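Local coordinates for protein beta-galactosidase (Bacillus circulans, PDB 4MAD) that probably hydrolyses terminal non-reducing beta-D-galactose residues from beta-D-galactosides, as a member of glycosyl hydrolase family 35, at residues His372-Pro377 / Leu493-Leu498; Gly394-Glu399 / Trp488-Leu493; Pro513-Gly518 / Glu572-Glu577. All blocks are in the same frame, centred on the assembly; numbering follows the deposited sequence.

Interaction 1 of 3, residues His372-Pro377 / Leu493-Leu498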
loop_
_atom_site.group_PDB
_atom_site.type_symbol
_atom_site.label_atom_id
_atom_site.label_comp_id
_atom_site.label_asym_id
_atom_site.label_seq_id
_atom_site.Cartn_x
_atom_site.Cartn_y
_atom_site.Cartn_z
ATOM N N HIS A 372 5.195 21.265 -18.903
ATOM C CA HIS A 372 6.239 20.647 -19.669
ATOM C C HIS A 372 7.532 20.398 -18.903
ATOM O O HIS A 372 8.455 19.817 -19.387
ATOM C CB HIS A 372 6.555 21.447 -20.883
ATOM C CG HIS A 372 5.623 21.216 -22.015
ATOM N ND1 HIS A 372 4.278 21.479 -21.941
ATOM C CD2 HIS A 372 5.858 20.803 -23.272
ATOM C CE1 HIS A 372 3.721 21.215 -23.105
ATOM N NE2 HIS A 372 4.664 20.838 -23.935
ATOM N N ARG A 373 7.616 21.014 -17.757
ATOM C CA ARG A 373 8.717 20.809 -16.836
ATOM C C ARG A 373 8.672 19.434 -16.163
ATOM O O ARG A 373 9.657 18.872 -15.762
ATOM C CB ARG A 373 8.812 21.922 -15.809
ATOM C CG ARG A 373 9.273 23.248 -16.374
ATOM C CD ARG A 373 9.207 24.407 -15.378
ATOM N NE ARG A 373 9.527 25.670 -15.979
ATOM C CZ ARG A 373 9.384 26.844 -15.426
ATOM N NH1 ARG A 373 8.893 26.959 -14.241
ATOM N NH2 ARG A 373 9.718 27.912 -16.080
ATOM N N ILE A 374 7.466 18.952 -15.990
ATOM C CA ILE A 374 7.290 17.681 -15.342
ATOM C C ILE A 374 6.358 16.702 -16.078
ATOM O O ILE A 374 5.893 15.796 -15.494
ATOM C CB ILE A 374 6.862 17.872 -13.903
ATOM C CG1 ILE A 374 5.656 18.777 -13.855
ATOM C CG2 ILE A 374 7.970 18.504 -13.150
ATOM C CD1 ILE A 374 4.978 18.805 -12.585
ATOM N N SER A 375 6.096 16.925 -17.347
ATOM C CA SER A 375 5.280 16.034 -18.099
ATOM C C SER A 375 5.552 16.174 -19.580
ATOM O O SER A 375 6.269 17.031 -19.992
ATOM C CB SER A 375 3.777 16.289 -17.828
ATOM O OG SER A 375 2.939 15.308 -18.360
ATOM N N THR A 376 4.958 15.289 -20.351
ATOM C CA THR A 376 5.007 15.312 -21.792
ATOM C C THR A 376 3.569 15.144 -22.267
ATOM O O THR A 376 2.936 14.252 -21.882
ATOM C CB THR A 376 5.879 14.201 -22.300
ATOM O OG1 THR A 376 7.135 14.291 -21.664
ATOM C CG2 THR A 376 6.080 14.319 -23.758
ATOM N N PRO A 377 3.061 16.068 -23.042
ATOM C CA PRO A 377 1.658 15.997 -23.414
ATOM C C PRO A 377 1.347 14.832 -24.343
ATOM O O PRO A 377 2.151 14.494 -25.137
ATOM C CB PRO A 377 1.427 17.314 -24.132
ATOM C CG PRO A 377 2.659 17.598 -24.738
ATOM C CD PRO A 377 3.706 17.160 -23.771
ATOM N N LEU A 493 1.178 13.134 -14.581
ATOM C CA LEU A 493 1.997 13.685 -13.540
ATOM C C LEU A 493 2.250 12.656 -12.418
ATOM O O LEU A 493 1.672 12.695 -11.410
ATOM C CB LEU A 493 1.378 14.971 -12.977
ATOM C CG LEU A 493 1.192 16.168 -13.911
ATOM C CD1 LEU A 493 0.183 17.187 -13.489
ATOM C CD2 LEU A 493 2.424 16.742 -14.281
ATOM N N PRO A 494 3.116 11.720 -12.719
ATOM C CA PRO A 494 3.558 10.684 -11.786
ATOM C C PRO A 494 4.522 11.226 -10.704
ATOM O O PRO A 494 4.783 10.575 -9.752
ATOM C CB PRO A 494 4.299 9.710 -12.676
ATOM C CG PRO A 494 4.663 10.464 -13.845
ATOM C CD PRO A 494 3.675 11.540 -14.054
ATOM N N LEU A 495 5.054 12.400 -10.955
ATOM C CA LEU A 495 5.908 13.114 -10.025
ATOM C C LEU A 495 7.154 12.305 -9.666
ATOM O O LEU A 495 7.619 12.396 -8.592
ATOM C CB LEU A 495 5.153 13.492 -8.779
ATOM C CG LEU A 495 3.906 14.361 -8.902
ATOM C CD1 LEU A 495 3.466 14.789 -7.554
ATOM C CD2 LEU A 495 4.162 15.524 -9.799
ATOM N N LYS A 496 7.639 11.497 -10.571
ATOM C CA LYS A 496 8.884 10.760 -10.402
ATOM C C LYS A 496 10.187 11.577 -10.427
ATOM O O LYS A 496 11.166 11.171 -9.873
ATOM C CB LYS A 496 8.961 9.584 -11.379
ATOM C CG LYS A 496 7.815 8.620 -11.299
ATOM C CD LYS A 496 7.931 7.441 -12.198
ATOM C CE LYS A 496 7.706 7.758 -13.610
ATOM N NZ LYS A 496 7.375 6.531 -14.388
ATOM N N ASP A 497 10.201 12.638 -11.225
ATOM C CA ASP A 497 11.389 13.421 -11.435
ATOM C C ASP A 497 11.009 14.861 -11.517
ATOM O O ASP A 497 10.507 15.301 -12.498
ATOM C CB ASP A 497 12.082 13.011 -12.711
ATOM C CG ASP A 497 13.116 14.000 -13.149
ATOM O OD1 ASP A 497 13.581 14.734 -12.313
ATOM O OD2 ASP A 497 13.451 14.023 -14.319
ATOM N N LEU A 498 11.260 15.561 -10.434
ATOM C CA LEU A 498 10.932 16.934 -10.306
ATOM C C LEU A 498 12.069 17.916 -10.606
ATOM O O LEU A 498 11.931 19.066 -10.428
ATOM C CB LEU A 498 10.403 17.185 -8.923
ATOM C CG LEU A 498 9.180 16.385 -8.508
ATOM C CD1 LEU A 498 8.678 16.829 -7.239
ATOM C CD2 LEU A 498 8.161 16.613 -9.520
HETATM O O HOH W 1 11.253 17.508 -13.828
HETATM O O HOH W 2 5.590 14.203 -13.153
#
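I374 of the short helix 371-374 meets L493, L495 and L498 in a small apolar contact, reinforced by two bridging waters, where the chain leaves strand 488-493 and runs on toward strand 514-522. No direct hydrogen bond joins 372-377 to 493-498. The two branches of I374 divide the partners between them. CG1 takes the crowded position between the backbone N and the carbonyl carbon (chi1 53°), and its terminal CD1 runs on to L493 CD2 at 3.7 Å, with L495 CD2 more loosely placed at 4.4 Å from CD1. CG2 turns instead to L498, whose CD2 lies 4.1 Å from it. L493 CD2 also receives S375 CB at 3.8 Å, so one methyl is held by two successive residues. The hydroxyl of S375 is bonded to P492 O, which ties this turn to the strand just ahead of L493.

Two waters bridge the backbones beside the apolar side chains. Water 1 spends both protons as a bridge, one on R373 O at 2.9 Å and one on D497 O at 2.7 Å. Water 2 donates to I374 O at 2.8 Å and accepts from L495 N at 2.9 Å, thereby satisfying a carbonyl and an amide that face each other too far apart to bond directly. L495 and L498 rest also on F541 of strand 537-542, while D497 OD1 turns to S499 OG. A molecule of 2-(2-methoxyethoxy)ethanol, probably from the crystallisation liquor, is bound by H372, I374, S375, T376, P494, L495, K496 and D497, at a surface site distinct from the predicted catalytic glutamates. The contact lies where the chain passes from the six-stranded antiparallel sheet to the eight-stranded one that holds strands 514-522 and 537-542, and joins these two all-beta parts of the enzyme.

Interaction 2 of 3, residues Gly394-Glu399 / Trp488-Leu493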
loop_
_atom_site.group_PDB
_atom_site.type_symbol
_atom_site.label_atom_id
_atom_site.label_comp_id
_atom_site.label_asym_id
_atom_site.label_seq_id
_atom_site.Cartn_x
_atom_site.Cartn_y
_atom_site.Cartn_z
ATOM N N GLY A 394 -0.307 8.904 -9.372
ATOM C CA GLY A 394 -0.241 10.342 -9.280
ATOM C C GLY A 394 -1.404 11.176 -9.763
ATOM O O GLY A 394 -2.486 10.842 -9.523
ATOM N N PHE A 395 -1.113 12.252 -10.485
ATOM C CA PHE A 395 -2.084 13.239 -10.913
ATOM C C PHE A 395 -2.014 13.280 -12.432
ATOM O O PHE A 395 -1.050 12.884 -12.995
ATOM C CB PHE A 395 -1.740 14.631 -10.368
ATOM C CG PHE A 395 -1.743 14.739 -8.868
ATOM C CD1 PHE A 395 -2.834 15.210 -8.208
ATOM C CD2 PHE A 395 -0.642 14.392 -8.124
ATOM C CE1 PHE A 395 -2.861 15.291 -6.878
ATOM C CE2 PHE A 395 -0.677 14.499 -6.781
ATOM C CZ PHE A 395 -1.779 14.937 -6.164
ATOM N N ILE A 396 -3.073 13.730 -13.049
ATOM C CA ILE A 396 -3.092 13.887 -14.484
ATOM C C ILE A 396 -3.970 15.068 -14.830
ATOM O O ILE A 396 -4.986 15.238 -14.282
ATOM C CB ILE A 396 -3.542 12.602 -15.180
ATOM C CG1 ILE A 396 -3.603 12.787 -16.679
ATOM C CG2 ILE A 396 -4.842 12.188 -14.695
ATOM C CD1 ILE A 396 -3.715 11.585 -17.375
ATOM N N VAL A 397 -3.497 15.875 -15.743
ATOM C CA VAL A 397 -4.245 17.007 -16.152
ATOM C C VAL A 397 -4.849 16.727 -17.534
ATOM O O VAL A 397 -4.176 16.340 -18.414
ATOM C CB VAL A 397 -3.386 18.261 -16.290
ATOM C CG1 VAL A 397 -4.178 19.384 -16.769
ATOM C CG2 VAL A 397 -2.755 18.611 -15.015
ATOM N N TYR A 398 -6.138 16.967 -17.643
ATOM C CA TYR A 398 -6.887 16.788 -18.862
ATOM C C TYR A 398 -7.345 18.186 -19.333
ATOM O O TYR A 398 -7.808 18.948 -18.570
ATOM C CB TYR A 398 -8.151 15.956 -18.674
ATOM C CG TYR A 398 -8.006 14.484 -18.334
ATOM C CD1 TYR A 398 -8.064 13.512 -19.314
ATOM C CD2 TYR A 398 -7.908 14.051 -17.038
ATOM C CE1 TYR A 398 -7.973 12.197 -18.997
ATOM C CE2 TYR A 398 -7.827 12.755 -16.759
ATOM C CZ TYR A 398 -7.853 11.819 -17.736
ATOM O OH TYR A 398 -7.772 10.538 -17.448
ATOM N N GLU A 399 -7.137 18.482 -20.603
ATOM C CA GLU A 399 -7.311 19.819 -21.099
ATOM C C GLU A 399 -7.987 19.809 -22.493
ATOM O O GLU A 399 -7.624 19.042 -23.329
ATOM C CB GLU A 399 -5.936 20.450 -21.158
ATOM C CG GLU A 399 -5.735 21.730 -21.816
ATOM C CD GLU A 399 -4.302 22.266 -21.554
ATOM O OE1 GLU A 399 -3.476 22.256 -22.456
ATOM O OE2 GLU A 399 -3.994 22.610 -20.420
ATOM N N TRP A 488 -8.723 16.087 -26.678
ATOM C CA TRP A 488 -7.926 16.338 -25.509
ATOM C C TRP A 488 -6.412 16.304 -25.559
ATOM O O TRP A 488 -5.868 15.590 -26.313
ATOM C CB TRP A 488 -8.432 15.223 -24.577
ATOM C CG TRP A 488 -9.822 15.390 -24.191
ATOM C CD1 TRP A 488 -10.881 14.944 -24.863
ATOM C CD2 TRP A 488 -10.332 16.094 -23.067
ATOM N NE1 TRP A 488 -12.021 15.289 -24.251
ATOM C CE2 TRP A 488 -11.719 16.023 -23.145
ATOM C CE3 TRP A 488 -9.755 16.765 -21.996
ATOM C CZ2 TRP A 488 -12.531 16.580 -22.189
ATOM C CZ3 TRP A 488 -10.562 17.314 -21.070
ATOM C CH2 TRP A 488 -11.925 17.236 -21.173
ATOM N N THR A 489 -5.800 17.105 -24.700
ATOM C CA THR A 489 -4.397 17.093 -24.426
ATOM C C THR A 489 -4.279 16.749 -22.947
ATOM O O THR A 489 -4.973 17.289 -22.174
ATOM C CB THR A 489 -3.717 18.454 -24.686
ATOM O OG1 THR A 489 -3.938 18.890 -26.029
ATOM C CG2 THR A 489 -2.250 18.318 -24.459
ATOM N N VAL A 490 -3.406 15.817 -22.594
ATOM C CA VAL A 490 -3.299 15.369 -21.219
ATOM C C VAL A 490 -1.850 15.325 -20.818
ATOM O O VAL A 490 -1.024 15.080 -21.623
ATOM C CB VAL A 490 -3.903 14.007 -21.016
ATOM C CG1 VAL A 490 -5.298 13.965 -21.514
ATOM C CG2 VAL A 490 -3.039 12.985 -21.589
ATOM N N TYR A 491 -1.629 15.613 -19.552
ATOM C CA TYR A 491 -0.337 15.640 -18.974
ATOM C C TYR A 491 -0.290 14.709 -17.763
ATOM O O TYR A 491 -0.781 15.003 -16.745
ATOM C CB TYR A 491 -0.001 17.083 -18.561
ATOM C CG TYR A 491 -0.202 18.145 -19.653
ATOM C CD1 TYR A 491 0.813 18.544 -20.452
ATOM C CD2 TYR A 491 -1.410 18.725 -19.862
ATOM C CE1 TYR A 491 0.603 19.494 -21.457
ATOM C CE2 TYR A 491 -1.626 19.661 -20.841
ATOM C CZ TYR A 491 -0.621 20.047 -21.642
ATOM O OH TYR A 491 -0.818 20.984 -22.625
ATOM N N PRO A 492 0.309 13.576 -17.952
ATOM C CA PRO A 492 0.444 12.637 -16.866
ATOM C C PRO A 492 1.489 13.180 -15.868
ATOM O O PRO A 492 2.523 13.567 -16.255
ATOM C CB PRO A 492 0.930 11.394 -17.563
ATOM C CG PRO A 492 0.512 11.558 -18.962
ATOM C CD PRO A 492 0.678 12.971 -19.223
ATOM N N LEU A 493 1.178 13.134 -14.581
ATOM C CA LEU A 493 1.997 13.685 -13.540
ATOM C C LEU A 493 2.250 12.656 -12.418
ATOM O O LEU A 493 1.672 12.695 -11.410
ATOM C CB LEU A 493 1.378 14.971 -12.977
ATOM C CG LEU A 493 1.192 16.168 -13.911
ATOM C CD1 LEU A 493 0.183 17.187 -13.489
ATOM C CD2 LEU A 493 2.424 16.742 -14.281
#
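F395, V397 and E399 pair with L493, Y491 and T489 through six backbone hydrogen bonds, of which the shortest runs from L493 N to F395 O at 2.7 Å. A side-chain bond adds to them: Y491 OH donates to E399 OE1 at 3.0 Å, arriving from above the carboxylate plane, which stands 63° from the tyrosine ring. E399 reaches it with CG anti to the backbone N (chi1 170°) and the chain extended beyond, and its other oxygen, OE2, is bonded to Q453 NE2. The two strands are antiparallel neighbours in the six-stranded sheet of the first all-beta domain. P492 falls in a non-hydrogen-bonded pair with I396, where its missing N-H costs this pairing nothing.

Side chains pack along both faces of the sheet. On the face of V397, Y491 and L493, V397 CG2 touches L493 CD1 at 3.6 Å and V397 CB approaches Y491 CD2. On the face of I396, Y398 and V490, the last two lie side by side, with Y398 CD1 3.6 Å from V490 CG1, and I396 CG1 covers one face of the Y398 ring near its rim. W488 brings CZ3 to 3.7 Å from Y398 CB.

Interaction 3 of 3, residues Pro513-Gly518 / Glu572-Glu577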
loop_
_atom_site.group_PDB
_atom_site.type_symbol
_atom_site.label_atom_id
_atom_site.label_comp_id
_atom_site.label_asym_id
_atom_site.label_seq_id
_atom_site.Cartn_x
_atom_site.Cartn_y
_atom_site.Cartn_z
ATOM N N PRO A 513 -2.941 24.132 -7.433
ATOM C CA PRO A 513 -1.833 23.409 -6.837
ATOM C C PRO A 513 -0.531 24.134 -7.082
ATOM O O PRO A 513 -0.280 24.520 -8.167
ATOM C CB PRO A 513 -1.878 22.047 -7.541
ATOM C CG PRO A 513 -3.190 21.933 -8.016
ATOM C CD PRO A 513 -3.578 23.278 -8.432
ATOM N N TYR A 514 0.278 24.242 -6.050
ATOM C CA TYR A 514 1.598 24.791 -6.164
ATOM C C TYR A 514 2.619 23.920 -5.477
ATOM O O TYR A 514 2.347 23.379 -4.467
ATOM C CB TYR A 514 1.667 26.161 -5.548
ATOM C CG TYR A 514 1.236 27.275 -6.415
ATOM C CD1 TYR A 514 2.148 28.107 -7.025
ATOM C CD2 TYR A 514 -0.090 27.520 -6.620
ATOM C CE1 TYR A 514 1.735 29.140 -7.794
ATOM C CE2 TYR A 514 -0.500 28.531 -7.389
ATOM C CZ TYR A 514 0.393 29.345 -7.969
ATOM O OH TYR A 514 -0.049 30.347 -8.760
ATOM N N PHE A 515 3.792 23.826 -6.064
ATOM C CA PHE A 515 4.955 23.306 -5.427
ATOM C C PHE A 515 5.615 24.391 -4.554
ATOM O O PHE A 515 5.775 25.488 -4.977
ATOM C CB PHE A 515 5.947 22.811 -6.450
ATOM C CG PHE A 515 5.450 21.658 -7.276
ATOM C CD1 PHE A 515 5.588 20.380 -6.859
ATOM C CD2 PHE A 515 4.845 21.872 -8.486
ATOM C CE1 PHE A 515 5.160 19.363 -7.599
ATOM C CE2 PHE A 515 4.430 20.849 -9.216
ATOM C CZ PHE A 515 4.575 19.597 -8.774
ATOM N N HIS A 516 5.992 24.067 -3.364
ATOM C CA HIS A 516 6.585 25.020 -2.500
ATOM C C HIS A 516 7.942 24.454 -2.142
ATOM O O HIS A 516 8.015 23.332 -1.784
ATOM C CB HIS A 516 5.771 25.103 -1.265
ATOM C CG HIS A 516 4.423 25.680 -1.471
ATOM N ND1 HIS A 516 4.221 27.002 -1.719
ATOM C CD2 HIS A 516 3.203 25.116 -1.464
ATOM C CE1 HIS A 516 2.933 27.233 -1.839
ATOM N NE2 HIS A 516 2.294 26.100 -1.705
ATOM N N LYS A 517 9.002 25.232 -2.230
ATOM C CA LYS A 517 10.333 24.709 -2.001
ATOM C C LYS A 517 11.077 25.384 -0.882
ATOM O O LYS A 517 11.089 26.542 -0.801
ATOM C CB LYS A 517 11.181 24.775 -3.237
ATOM C CG LYS A 517 12.494 24.134 -3.060
ATOM C CD LYS A 517 13.381 24.447 -4.161
ATOM C CE LYS A 517 14.027 23.252 -4.626
ATOM N NZ LYS A 517 15.407 23.257 -4.184
ATOM N N GLY A 518 11.669 24.565 -0.031
ATOM C CA GLY A 518 12.372 25.016 1.135
ATOM C C GLY A 518 13.622 24.200 1.424
ATOM O O GLY A 518 13.780 23.157 0.910
ATOM N N GLU A 572 16.549 19.257 0.489
ATOM C CA GLU A 572 15.549 19.881 -0.299
ATOM C C GLU A 572 14.153 19.394 0.095
ATOM O O GLU A 572 13.866 18.278 -0.033
ATOM C CB GLU A 572 15.833 19.575 -1.758
ATOM C CG GLU A 572 14.772 19.927 -2.667
ATOM C CD GLU A 572 15.010 19.377 -4.090
ATOM O OE1 GLU A 572 14.471 18.316 -4.432
ATOM O OE2 GLU A 572 15.768 20.025 -4.815
ATOM N N ILE A 573 13.325 20.297 0.577
ATOM C CA ILE A 573 11.971 19.970 0.905
ATOM C C ILE A 573 11.041 20.560 -0.118
ATOM O O ILE A 573 10.991 21.721 -0.288
ATOM C CB ILE A 573 11.573 20.581 2.219
ATOM C CG1 ILE A 573 12.564 20.207 3.318
ATOM C CG2 ILE A 573 10.255 20.126 2.571
ATOM C CD1 ILE A 573 12.872 18.820 3.432
ATOM N N ILE A 574 10.301 19.697 -0.777
ATOM C CA ILE A 574 9.307 20.127 -1.741
ATOM C C ILE A 574 7.936 19.624 -1.399
ATOM O O ILE A 574 7.765 18.473 -1.219
ATOM C CB ILE A 574 9.637 19.645 -3.151
ATOM C CG1 ILE A 574 10.909 20.303 -3.617
ATOM C CG2 ILE A 574 8.567 20.042 -4.092
ATOM C CD1 ILE A 574 11.418 19.783 -4.796
ATOM N N LEU A 575 7.000 20.531 -1.290
ATOM C CA LEU A 575 5.683 20.195 -0.856
ATOM C C LEU A 575 4.742 20.604 -1.929
ATOM O O LEU A 575 4.820 21.690 -2.328
ATOM C CB LEU A 575 5.357 20.963 0.378
ATOM C CG LEU A 575 4.008 20.837 1.000
ATOM C CD1 LEU A 575 4.040 21.045 2.476
ATOM C CD2 LEU A 575 3.096 21.784 0.385
ATOM N N LEU A 576 3.871 19.720 -2.399
ATOM C CA LEU A 576 2.848 20.091 -3.363
ATOM C C LEU A 576 1.552 20.190 -2.600
ATOM O O LEU A 576 1.129 19.243 -2.046
ATOM C CB LEU A 576 2.703 19.045 -4.463
ATOM C CG LEU A 576 1.559 19.172 -5.471
ATOM C CD1 LEU A 576 1.558 20.466 -6.193
ATOM C CD2 LEU A 576 1.506 18.017 -6.482
ATOM N N GLU A 577 0.979 21.359 -2.557
ATOM C CA GLU A 577 -0.281 21.569 -1.912
ATOM C C GLU A 577 -1.328 21.937 -2.937
ATOM O O GLU A 577 -1.108 22.733 -3.757
ATOM C CB GLU A 577 -0.206 22.650 -0.867
ATOM C CG GLU A 577 -1.492 23.290 -0.586
ATOM C CD GLU A 577 -2.424 22.454 0.301
ATOM O OE1 GLU A 577 -1.940 21.788 1.217
ATOM O OE2 GLU A 577 -3.629 22.477 0.058
#
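The F515 ring carries L576 CD1 over the centre of one face, a CH-pi contact with the methyl 3.9 Å from the ring centroid and only 5° off its normal. I574 CG2 comes in obliquely on F515 CD1 at 4.1 Å. The H516 ring is met at its edge, near its plane, by L575 CD2, 3.8 Å from CD2 of the histidine, and by E577 CB; elsewhere it packs edge-to-face with W535. These rings stand on opposite faces of an antiparallel strand pair, 514-518 with 572-577, whose short segments run at 158° in an eight-stranded antiparallel sheet to which strand 514-522 of the galactose-binding family region contributes.

Six backbone hydrogen bonds join Y514 to E577, H516 to L575 and G518 to I573, the shortest being H516 N to L575 O at 2.8 Å. With CG anti to the backbone N (chi1 172°), L576 crosses F515 at a slant, and its CD1 touches P513 CB at 4.0 Å as well. With an alanine at F515, L576 CD1 would probably be left without its CH-pi partner and a gap would open beside I574 CG2.

Polar groups on the other face are held by outside partners. Both ring nitrogens of H516 are bonded, ND1 to H364 and NE2 to H581. The buried carboxylate of E577 is gripped on OE1 by Y550 OH and the amides of T536 and K537, and on OE2 by those of H579 and K580, a donor-rich setting that probably stabilises its negative charge. On the face of F515, the aliphatic chain of K517 passes I574 CG1 and bends at its far end, bringing NZ to 3.3 Å from E572 OE2, a weak hydrogen bond within a salt bridge.

In the fold
The three contacts lie on the same side of the chain's centre, remote from the predicted catalytic residues of the parallel eight-stranded barrel. The centres of interactions 1 and 2 are about 10 Å apart, and the two share L493, the last residue of strand 488-493; along the chain, interaction 2 falls between the two segments of interaction 1. Interaction 3 follows in series, its centre about 15 Å from that of interaction 1 and about 19 Å from that of interaction 2. Interaction 2 belongs to the six-stranded sheet and interaction 3 to the eight-stranded one. Interaction 1 bridges them: I374 and L495 both pack on F515, and L495 also on L576, while F395 reaches L576 directly, so apolar side chains of the two all-beta parts touch at their junction.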